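Side-chain contacts in purine nucleoside phosphorylase (Schistosoma mansoni, PDB 5KO5), which probably catalyses the reversible phosphorolysis of purine nucleosides such as inosine and guanosine to the free base and ribose 1-phosphate: residues A[14-19]-A[106-111]; A[50-55]-A[81-86]; A[183-188]-A[274-279]. One frame throughout, in Å; residues are numbered along the deposited sequence.

Contact 1 of 3, residues A[14-19]-A[106-111]. With EDO (1,2-ethanediol), chain E.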
loop_
_atom_site.group_PDB
_atom_site.type_symbol
_atom_site.label_atom_id
_atom_site.label_comp_id
_atom_site.label_asym_id
_atom_site.label_seq_id
_atom_site.Cartn_x
_atom_site.Cartn_y
_atom_site.Cartn_z
ATOM N N MET A 14 -14.850 28.048 4.710
ATOM C CA MET A 14 -14.743 29.108 3.714
ATOM C C MET A 14 -15.372 28.679 2.395
ATOM O O MET A 14 -16.058 29.474 1.736
ATOM C CB MET A 14 -13.284 29.513 3.521
ATOM C CG MET A 14 -13.114 30.685 2.568
ATOM S SD MET A 14 -11.423 31.289 2.458
ATOM C CE MET A 14 -11.665 32.757 1.459
ATOM N N ALA A 15 -15.168 27.419 2.006
ATOM C CA ALA A 15 -15.812 26.898 0.806
ATOM C C ALA A 15 -17.325 26.845 0.970
ATOM O O ALA A 15 -18.069 27.222 0.056
ATOM C CB ALA A 15 -15.254 25.511 0.473
ATOM N N ALA A 16 -17.803 26.380 2.127
ATOM C CA ALA A 16 -19.245 26.284 2.331
ATOM C C ALA A 16 -19.896 27.663 2.352
ATOM O O ALA A 16 -20.998 27.844 1.815
ATOM C CB ALA A 16 -19.547 25.487 3.602
ATOM N N ASP A 17 -19.222 28.656 2.944
ATOM C CA ASP A 17 -19.746 30.021 2.948
ATOM C C ASP A 17 -19.960 30.535 1.530
ATOM O O ASP A 17 -20.999 31.136 1.224
ATOM C CB ASP A 17 -18.786 30.947 3.691
ATOM C CG ASP A 17 -18.860 30.788 5.190
ATOM O OD1 ASP A 17 -19.817 30.148 5.675
ATOM O OD2 ASP A 17 -17.966 31.315 5.884
ATOM N N TYR A 18 -18.977 30.322 0.652
ATOM C CA TYR A 18 -19.121 30.756 -0.733
ATOM C C TYR A 18 -20.303 30.062 -1.394
ATOM O O TYR A 18 -21.122 30.703 -2.058
ATOM C CB TYR A 18 -17.832 30.463 -1.506
ATOM C CG TYR A 18 -17.911 30.806 -2.982
ATOM C CD1 TYR A 18 -17.658 32.096 -3.438
ATOM C CD2 TYR A 18 -18.242 29.832 -3.922
ATOM C CE1 TYR A 18 -17.730 32.404 -4.784
ATOM C CE2 TYR A 18 -18.320 30.130 -5.266
ATOM C CZ TYR A 18 -18.063 31.417 -5.694
ATOM O OH TYR A 18 -18.137 31.716 -7.033
ATOM N N ILE A 19 -20.401 28.746 -1.219
ATOM C CA ILE A 19 -21.456 27.966 -1.860
ATOM C C ILE A 19 -22.831 28.399 -1.363
ATOM O O ILE A 19 -23.775 28.536 -2.151
ATOM C CB ILE A 19 -21.206 26.464 -1.629
ATOM C CG1 ILE A 19 -19.932 26.010 -2.345
ATOM C CG2 ILE A 19 -22.415 25.643 -2.078
ATOM C CD1 ILE A 19 -19.306 24.790 -1.708
ATOM N N LYS A 106 -20.698 18.191 4.489
ATOM C CA LYS A 106 -21.143 18.103 5.875
ATOM C C LYS A 106 -21.541 19.475 6.404
ATOM O O LYS A 106 -22.608 19.632 7.006
ATOM C CB LYS A 106 -20.047 17.483 6.745
ATOM C CG LYS A 106 -20.390 17.429 8.249
ATOM C CD LYS A 106 -21.429 16.347 8.558
ATOM C CE LYS A 106 -21.982 16.430 9.971
ATOM N NZ LYS A 106 -20.961 16.226 11.020
ATOM N N LEU A 107 -20.695 20.487 6.169
ATOM C CA LEU A 107 -21.002 21.831 6.645
ATOM C C LEU A 107 -22.215 22.425 5.946
ATOM O O LEU A 107 -22.888 23.291 6.516
ATOM C CB LEU A 107 -19.796 22.756 6.484
ATOM C CG LEU A 107 -18.577 22.331 7.312
ATOM C CD1 LEU A 107 -17.488 23.375 7.212
ATOM C CD2 LEU A 107 -18.947 22.086 8.761
ATOM N N LEU A 108 -22.503 21.993 4.719
ATOM C CA LEU A 108 -23.702 22.461 4.031
ATOM C C LEU A 108 -24.971 21.828 4.571
ATOM O O LEU A 108 -26.065 22.326 4.270
ATOM C CB LEU A 108 -23.610 22.192 2.526
ATOM C CG LEU A 108 -22.573 22.995 1.739
ATOM C CD1 LEU A 108 -22.449 22.465 0.317
ATOM C CD2 LEU A 108 -22.904 24.487 1.753
ATOM N N GLY A 109 -24.859 20.759 5.351
ATOM C CA GLY A 109 -26.003 20.096 5.936
ATOM C C GLY A 109 -26.273 18.689 5.437
ATOM O O GLY A 109 -27.305 18.114 5.809
ATOM N N VAL A 110 -25.395 18.121 4.604
ATOM C CA VAL A 110 -25.631 16.790 4.061
ATOM C C VAL A 110 -25.639 15.765 5.183
ATOM O O VAL A 110 -24.725 15.724 6.017
ATOM C CB VAL A 110 -24.583 16.452 2.990
ATOM C CG1 VAL A 110 -24.596 14.956 2.663
ATOM C CG2 VAL A 110 -24.835 17.288 1.739
ATOM N N ARG A 111 -26.687 14.937 5.212
ATOM C CA ARG A 111 -26.779 13.834 6.156
ATOM C C ARG A 111 -26.656 12.465 5.512
ATOM O O ARG A 111 -26.327 11.503 6.214
ATOM C CB ARG A 111 -28.108 13.893 6.922
ATOM C CG ARG A 111 -28.220 15.066 7.883
ATOM C CD ARG A 111 -29.476 14.948 8.736
ATOM N NE ARG A 111 -30.697 15.034 7.939
ATOM C CZ ARG A 111 -31.316 16.174 7.650
ATOM N NH1 ARG A 111 -30.826 17.325 8.090
ATOM N NH2 ARG A 111 -32.425 16.166 6.921
HETATM C C1 EDO E . -18.525 19.203 11.404
HETATM O O1 EDO E . -18.650 17.783 11.569
HETATM C C2 EDO E . -19.661 19.927 12.113
HETATM O O2 EDO E . -20.870 19.831 11.345
#
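Helix 9-23 and the C-terminal turn of helix 95-108 come close at A16 and L108, whose CA atoms lie 6.1 Å apart, a short spacing made possible by the small alanine side chain. The methyl of A16 points at the other helix and meets two leucines at once: its CB lies 4.0 Å from CB of L107 and equally near the CD2 branch of L108. That same CD2 also rests against the backbone, 3.9 Å from A16 O. L108 sends its other methyl, CD1, to I19 CG2 at 4.0 Å, and the two side chains cross at about a right angle. I19 carries CG2 anti to its backbone N (chi1 -66° for CG1), which turns this branch to the leucine; elsewhere the isoleucine touches V104 of helix 95-108 and L70 and L72 of strand 69-75. L107, which is partly exposed, also packs on A12 and S13. Just beyond the contact G109 ends helix 95-108 in a Schellman motif with positive phi (114°), and the chain turns off toward strand 112-121. K106, one residue before L107, donates a hydrogen bond of 2.8 Å from NZ to O1 of an ethanediol, probably from the crystallisation liquor, and another to C233 O. Between the helices the side chains that meet are all aliphatic, and A16 O takes part only by packing, so the pairing rests on van der Waals fit and the exclusion of water.

Contact 2 of 3, residues A[50-55]-A[81-86]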
loop_
_atom_site.group_PDB
_atom_site.type_symbol
_atom_site.label_atom_id
_atom_site.label_comp_id
_atom_site.label_asym_id
_atom_site.label_seq_id
_atom_site.Cartn_x
_atom_site.Cartn_y
_atom_site.Cartn_z
ATOM N N ILE A 50 -21.819 25.334 -9.895
ATOM C CA ILE A 50 -20.696 26.087 -9.344
ATOM C C ILE A 50 -19.389 25.405 -9.734
ATOM O O ILE A 50 -19.060 24.349 -9.176
ATOM C CB ILE A 50 -20.810 26.196 -7.815
ATOM C CG1 ILE A 50 -22.188 26.724 -7.408
ATOM C CG2 ILE A 50 -19.709 27.084 -7.267
ATOM C CD1 ILE A 50 -22.374 26.828 -5.905
ATOM N N PRO A 51 -18.607 25.970 -10.657
ATOM C CA PRO A 51 -17.327 25.341 -11.018
ATOM C C PRO A 51 -16.415 25.219 -9.804
ATOM O O PRO A 51 -16.307 26.145 -8.996
ATOM C CB PRO A 51 -16.745 26.303 -12.064
ATOM C CG PRO A 51 -17.942 27.014 -12.636
ATOM C CD PRO A 51 -18.905 27.152 -11.492
ATOM N N TYR A 52 -15.765 24.054 -9.674
ATOM C CA TYR A 52 -14.819 23.855 -8.575
ATOM C C TYR A 52 -13.811 24.994 -8.529
ATOM O O TYR A 52 -13.434 25.469 -7.452
ATOM C CB TYR A 52 -14.039 22.546 -8.752
ATOM C CG TYR A 52 -14.812 21.246 -8.673
ATOM C CD1 TYR A 52 -16.068 21.175 -8.082
ATOM C CD2 TYR A 52 -14.262 20.075 -9.196
ATOM C CE1 TYR A 52 -16.757 19.964 -8.020
ATOM C CE2 TYR A 52 -14.940 18.874 -9.137
ATOM C CZ TYR A 52 -16.190 18.826 -8.558
ATOM O OH TYR A 52 -16.864 17.628 -8.512
ATOM N N ILE A 53 -13.370 25.448 -9.704
ATOM C CA ILE A 53 -12.331 26.461 -9.801
ATOM C C ILE A 53 -12.757 27.776 -9.160
ATOM O O ILE A 53 -11.900 28.577 -8.772
ATOM C CB ILE A 53 -11.908 26.602 -11.285
ATOM C CG1 ILE A 53 -10.566 27.328 -11.409
ATOM C CG2 ILE A 53 -13.000 27.292 -12.091
ATOM C CD1 ILE A 53 -9.988 27.317 -12.823
ATOM N N ASN A 54 -14.063 28.013 -9.016
ATOM C CA ASN A 54 -14.574 29.224 -8.383
ATOM C C ASN A 54 -14.701 29.115 -6.866
ATOM O O ASN A 54 -14.899 30.145 -6.211
ATOM C CB ASN A 54 -15.950 29.609 -8.959
ATOM C CG ASN A 54 -15.887 30.020 -10.418
ATOM O OD1 ASN A 54 -14.828 30.379 -10.929
ATOM N ND2 ASN A 54 -17.033 29.977 -11.093
ATOM N N ILE A 55 -14.604 27.921 -6.290
ATOM C CA ILE A 55 -14.910 27.707 -4.878
ATOM C C ILE A 55 -13.614 27.834 -4.083
ATOM O O ILE A 55 -12.659 27.089 -4.365
ATOM C CB ILE A 55 -15.560 26.344 -4.634
ATOM C CG1 ILE A 55 -16.811 26.175 -5.506
ATOM C CG2 ILE A 55 -15.903 26.185 -3.142
ATOM C CD1 ILE A 55 -17.346 24.754 -5.462
ATOM N N VAL A 81 -26.883 18.136 -3.282
ATOM C CA VAL A 81 -25.651 18.682 -3.840
ATOM C C VAL A 81 -24.904 17.537 -4.504
ATOM O O VAL A 81 -24.742 16.469 -3.907
ATOM C CB VAL A 81 -24.780 19.376 -2.770
ATOM C CG1 VAL A 81 -24.532 18.465 -1.564
ATOM C CG2 VAL A 81 -23.462 19.838 -3.370
ATOM N N ALA A 82 -24.468 17.744 -5.744
ATOM C CA ALA A 82 -23.811 16.701 -6.524
ATOM C C ALA A 82 -22.405 17.134 -6.909
ATOM O O ALA A 82 -22.174 18.302 -7.233
ATOM C CB ALA A 82 -24.588 16.432 -7.816
ATOM N N MET A 83 -21.473 16.181 -6.916
ATOM C CA MET A 83 -20.162 16.410 -7.517
ATOM C C MET A 83 -20.217 15.963 -8.970
ATOM O O MET A 83 -20.395 14.776 -9.254
ATOM C CB MET A 83 -19.066 15.660 -6.765
ATOM C CG MET A 83 -18.880 16.158 -5.355
ATOM S SD MET A 83 -17.421 15.489 -4.526
ATOM C CE MET A 83 -16.104 16.371 -5.378
ATOM N N GLN A 84 -20.076 16.915 -9.892
ATOM C CA GLN A 84 -20.022 16.620 -11.317
ATOM C C GLN A 84 -18.550 16.647 -11.715
ATOM O O GLN A 84 -17.972 17.714 -11.929
ATOM C CB GLN A 84 -20.830 17.647 -12.099
ATOM C CG GLN A 84 -21.011 17.286 -13.550
ATOM C CD GLN A 84 -21.848 18.303 -14.269
ATOM O OE1 GLN A 84 -21.575 19.504 -14.209
ATOM N NE2 GLN A 84 -22.886 17.835 -14.946
ATOM N N GLY A 85 -17.944 15.470 -11.811
ATOM C CA GLY A 85 -16.505 15.405 -11.952
ATOM C C GLY A 85 -15.876 14.905 -10.669
ATOM O O GLY A 85 -15.409 15.678 -9.828
ATOM N N ARG A 86 -15.880 13.591 -10.520
ATOM C CA ARG A 86 -15.400 12.933 -9.321
ATOM C C ARG A 86 -13.877 13.023 -9.226
ATOM O O ARG A 86 -13.169 13.008 -10.234
ATOM C CB ARG A 86 -15.798 11.468 -9.429
ATOM C CG ARG A 86 -15.550 10.646 -8.233
ATOM C CD ARG A 86 -16.118 9.293 -8.514
ATOM N NE ARG A 86 -16.303 8.539 -7.292
ATOM C CZ ARG A 86 -17.070 7.466 -7.214
ATOM N NH1 ARG A 86 -17.712 7.038 -8.297
ATOM N NH2 ARG A 86 -17.190 6.830 -6.065
#
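Y52 reaches across to M83 and G85 from a chain that is just leaving its strand. Before it, I50 and P51 finish strand 47-51; I50 is paired through its backbone with L70 and lays its side chain on L72 and on Y18 of helix 9-23. At Y52 the chain enters a short 3-10 turn, and the phenol is sent toward strand 78-84, with CG anti to the carbonyl carbon (chi1 -66°). The CA of Y52 remains 9.2 Å from the CA of M83, so the ring spans the gap between the backbones. The hydroxyl gives its hydrogen to the carbonyl of G85, with Y52 OH 2.8 Å from G85 O. This acceptor lies at the ring edge, in the plane of the phenol, whereas the hydroxyl stands well above the carbonyl plane, 46° out of it. M83 curls around the tyrosine hydroxyl: Y52 OH is 3.4 Å from M83 CB and 3.5 Å from M83 CE, which chi3 of 73° folds back to the ring, CE reaching CZ of Y52 at 4.0 Å. The two strands are not direct neighbours. Strand 69-75 runs antiparallel to both and lies between them in the mixed sheet at the heart of the phosphorylase-superfamily fold, so the tyrosine bridges over the end of the middle strand, close to where G68 bonds to its backbone and F58 meets its ring. Further on, I53 and N54 complete the turn, tied by the bond from N54 N to P51 O, and I55 N returns to Y52 O at 3.0 Å. I55 then turns its side chain to A15 and I19 of helix 9-23.

Contact 3 of 3, residues A[183-188]-A[274-279]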
loop_
_atom_site.group_PDB
_atom_site.type_symbol
_atom_site.label_atom_id
_atom_site.label_comp_id
_atom_site.label_asym_id
_atom_site.label_seq_id
_atom_site.Cartn_x
_atom_site.Cartn_y
_atom_site.Cartn_z
ATOM N N ASN A 183 -40.187 -2.244 -8.723
ATOM C CA ASN A 183 -40.066 -2.021 -10.157
ATOM C C ASN A 183 -39.596 -3.260 -10.911
ATOM O O ASN A 183 -39.213 -3.155 -12.081
ATOM C CB ASN A 183 -39.136 -0.833 -10.424
ATOM C CG ASN A 183 -39.722 0.479 -9.936
ATOM O OD1 ASN A 183 -40.504 1.121 -10.638
ATOM N ND2 ASN A 183 -39.357 0.878 -8.724
ATOM N N ASP A 184 -39.600 -4.427 -10.259
ATOM C CA ASP A 184 -39.338 -5.709 -10.919
ATOM C C ASP A 184 -37.954 -5.773 -11.564
ATOM O O ASP A 184 -37.768 -6.410 -12.604
ATOM C CB ASP A 184 -40.447 -6.078 -11.918
ATOM C CG ASP A 184 -40.358 -7.523 -12.394
ATOM O OD1 ASP A 184 -40.029 -8.407 -11.573
ATOM O OD2 ASP A 184 -40.600 -7.770 -13.594
ATOM N N PHE A 185 -36.950 -5.125 -10.971
ATOM C CA PHE A 185 -35.578 -5.359 -11.406
ATOM C C PHE A 185 -34.689 -5.895 -10.289
ATOM O O PHE A 185 -33.463 -5.826 -10.384
ATOM C CB PHE A 185 -34.955 -4.164 -12.144
ATOM C CG PHE A 185 -34.687 -2.950 -11.283
ATOM C CD1 PHE A 185 -35.654 -1.978 -11.115
ATOM C CD2 PHE A 185 -33.440 -2.748 -10.712
ATOM C CE1 PHE A 185 -35.402 -0.850 -10.355
ATOM C CE2 PHE A 185 -33.182 -1.620 -9.948
ATOM C CZ PHE A 185 -34.170 -0.670 -9.773
ATOM N N GLN A 186 -35.297 -6.469 -9.246
ATOM C CA GLN A 186 -34.532 -7.024 -8.139
ATOM C C GLN A 186 -33.644 -8.180 -8.572
ATOM O O GLN A 186 -32.650 -8.467 -7.897
ATOM C CB GLN A 186 -35.460 -7.444 -6.997
ATOM C CG GLN A 186 -36.268 -8.703 -7.263
ATOM C CD GLN A 186 -37.358 -8.489 -8.289
ATOM O OE1 GLN A 186 -37.888 -7.388 -8.424
ATOM N NE2 GLN A 186 -37.689 -9.540 -9.028
ATOM N N ASP A 187 -33.968 -8.843 -9.688
ATOM C CA ASP A 187 -33.101 -9.900 -10.200
ATOM C C ASP A 187 -31.726 -9.380 -10.603
ATOM O O ASP A 187 -30.781 -10.170 -10.709
ATOM C CB ASP A 187 -33.774 -10.609 -11.379
ATOM C CG ASP A 187 -33.991 -9.685 -12.570
ATOM O OD1 ASP A 187 -34.838 -8.770 -12.473
ATOM O OD2 ASP A 187 -33.323 -9.880 -13.608
ATOM N N LEU A 188 -31.589 -8.074 -10.822
ATOM C CA LEU A 188 -30.298 -7.479 -11.139
ATOM C C LEU A 188 -29.499 -7.091 -9.904
ATOM O O LEU A 188 -28.319 -6.749 -10.032
ATOM C CB LEU A 188 -30.500 -6.213 -11.979
ATOM C CG LEU A 188 -31.244 -6.367 -13.300
ATOM C CD1 LEU A 188 -31.352 -5.014 -13.981
ATOM C CD2 LEU A 188 -30.541 -7.373 -14.200
ATOM N N GLN A 274 -30.685 6.019 -12.957
ATOM C CA GLN A 274 -31.201 7.348 -12.647
ATOM C C GLN A 274 -32.588 7.261 -12.025
ATOM O O GLN A 274 -32.881 7.927 -11.024
ATOM C CB GLN A 274 -31.256 8.219 -13.902
ATOM C CG GLN A 274 -31.805 9.605 -13.574
ATOM C CD GLN A 274 -32.470 10.300 -14.745
ATOM O OE1 GLN A 274 -32.741 9.692 -15.780
ATOM N NE2 GLN A 274 -32.734 11.592 -14.585
ATOM N N MET A 275 -33.467 6.458 -12.629
ATOM C CA MET A 275 -34.810 6.284 -12.087
ATOM C C MET A 275 -34.745 5.720 -10.672
ATOM O O MET A 275 -35.455 6.182 -9.772
ATOM C CB MET A 275 -35.609 5.370 -13.030
ATOM C CG MET A 275 -37.100 5.270 -12.748
ATOM S SD MET A 275 -37.479 4.224 -11.332
ATOM C CE MET A 275 -36.554 2.775 -11.728
ATOM N N TRP A 276 -33.875 4.736 -10.457
ATOM C CA TRP A 276 -33.757 4.103 -9.149
ATOM C C TRP A 276 -33.327 5.114 -8.098
ATOM O O TRP A 276 -33.940 5.224 -7.027
ATOM C CB TRP A 276 -32.711 3.001 -9.264
ATOM C CG TRP A 276 -32.613 2.049 -8.123
ATOM C CD1 TRP A 276 -33.500 1.885 -7.091
ATOM C CD2 TRP A 276 -31.586 1.080 -7.927
ATOM N NE1 TRP A 276 -33.066 0.881 -6.253
ATOM C CE2 TRP A 276 -31.894 0.368 -6.749
ATOM C CE3 TRP A 276 -30.421 0.749 -8.635
ATOM C CZ2 TRP A 276 -31.077 -0.653 -6.257
ATOM C CZ3 TRP A 276 -29.615 -0.266 -8.152
ATOM C CH2 TRP A 276 -29.947 -0.957 -6.973
ATOM N N PHE A 277 -32.267 5.871 -8.392
ATOM C CA PHE A 277 -31.745 6.819 -7.417
ATOM C C PHE A 277 -32.693 7.993 -7.200
ATOM O O PHE A 277 -32.788 8.505 -6.082
ATOM C CB PHE A 277 -30.329 7.259 -7.803
ATOM C CG PHE A 277 -29.263 6.402 -7.188
ATOM C CD1 PHE A 277 -29.284 5.026 -7.348
ATOM C CD2 PHE A 277 -28.268 6.967 -6.419
ATOM C CE1 PHE A 277 -28.308 4.226 -6.747
ATOM C CE2 PHE A 277 -27.284 6.178 -5.835
ATOM C CZ PHE A 277 -27.324 4.804 -5.998
ATOM N N LYS A 278 -33.411 8.426 -8.239
ATOM C CA LYS A 278 -34.434 9.447 -8.024
ATOM C C LYS A 278 -35.477 8.962 -7.024
ATOM O O LYS A 278 -35.854 9.695 -6.104
ATOM C CB LYS A 278 -35.072 9.846 -9.358
ATOM C CG LYS A 278 -36.126 10.938 -9.273
ATOM C CD LYS A 278 -36.643 11.280 -10.675
ATOM C CE LYS A 278 -37.762 12.300 -10.639
ATOM N NZ LYS A 278 -38.262 12.595 -12.015
ATOM N N GLU A 279 -35.925 7.712 -7.163
ATOM C CA GLU A 279 -36.917 7.180 -6.234
ATOM C C GLU A 279 -36.331 6.991 -4.838
ATOM O O GLU A 279 -37.011 7.247 -3.838
ATOM C CB GLU A 279 -37.515 5.878 -6.771
ATOM C CG GLU A 279 -38.596 5.268 -5.873
ATOM C CD GLU A 279 -39.886 6.068 -5.839
ATOM O OE1 GLU A 279 -40.018 7.049 -6.602
ATOM O OE2 GLU A 279 -40.774 5.710 -5.036
#
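F185 meets W276 in a T-shaped aromatic pair that carries this contact. The phenyl drives its edge into one face of the indole: F185 CZ stands 3.5 Å from W276 CG, while the neighbouring CE2 comes to 3.7 Å from CD2 of W276. The planes are at 88°, and the centroids of the phenyl and the five-membered ring are 4.9 Å apart. Chi1 of 69° sets CG of F185 between its backbone N and carbonyl carbon, a crowded position from which the ring is directed at the helix.

An apolar contact flanks the pair. The M275 chain bends at chi2 and chi3, bringing its methyl CE within 4.0 Å of F185 CE1; the same methyl lies beside the amide of N183, an exposed residue, 4.3 Å from its CG. Polar ends find partners in helix 170-182 instead: W276 NE1 binds A176 O, and N183 ND2 binds I179 O.

D184, with positive phi, is the C-prime residue of the Schellman motif that ends helix 170-182. F185 follows it, in the loop between that helix and strand 189-196, its ring reaching A180 of helix 170-182 and L272 of helix 259-283, while F131 of strand 131-139 meets W276.

Overall arrangement
Contacts 1 and 2 are neighbours, their centres about 13 Å apart, and they touch: helix 9-23 serves both, Y18 packs on N54, and V110 packs on V81. Strand 78-84 and helix 95-108, which supply their second segments, follow each other in the chain. Contact 3 stands apart, its centre about 30 Å from that of contact 1 and 27 Å from that of contact 2, and joins a loop to the C-terminal helix. In chemistry, contact 1 is buried, and its side-chain contacts are aliphatic; contact 2, partly buried at strand ends, adds a tyrosine hydrogen bond; contact 3, also partly buried, relies on aromatic rings and runs out to an exposed asparagine.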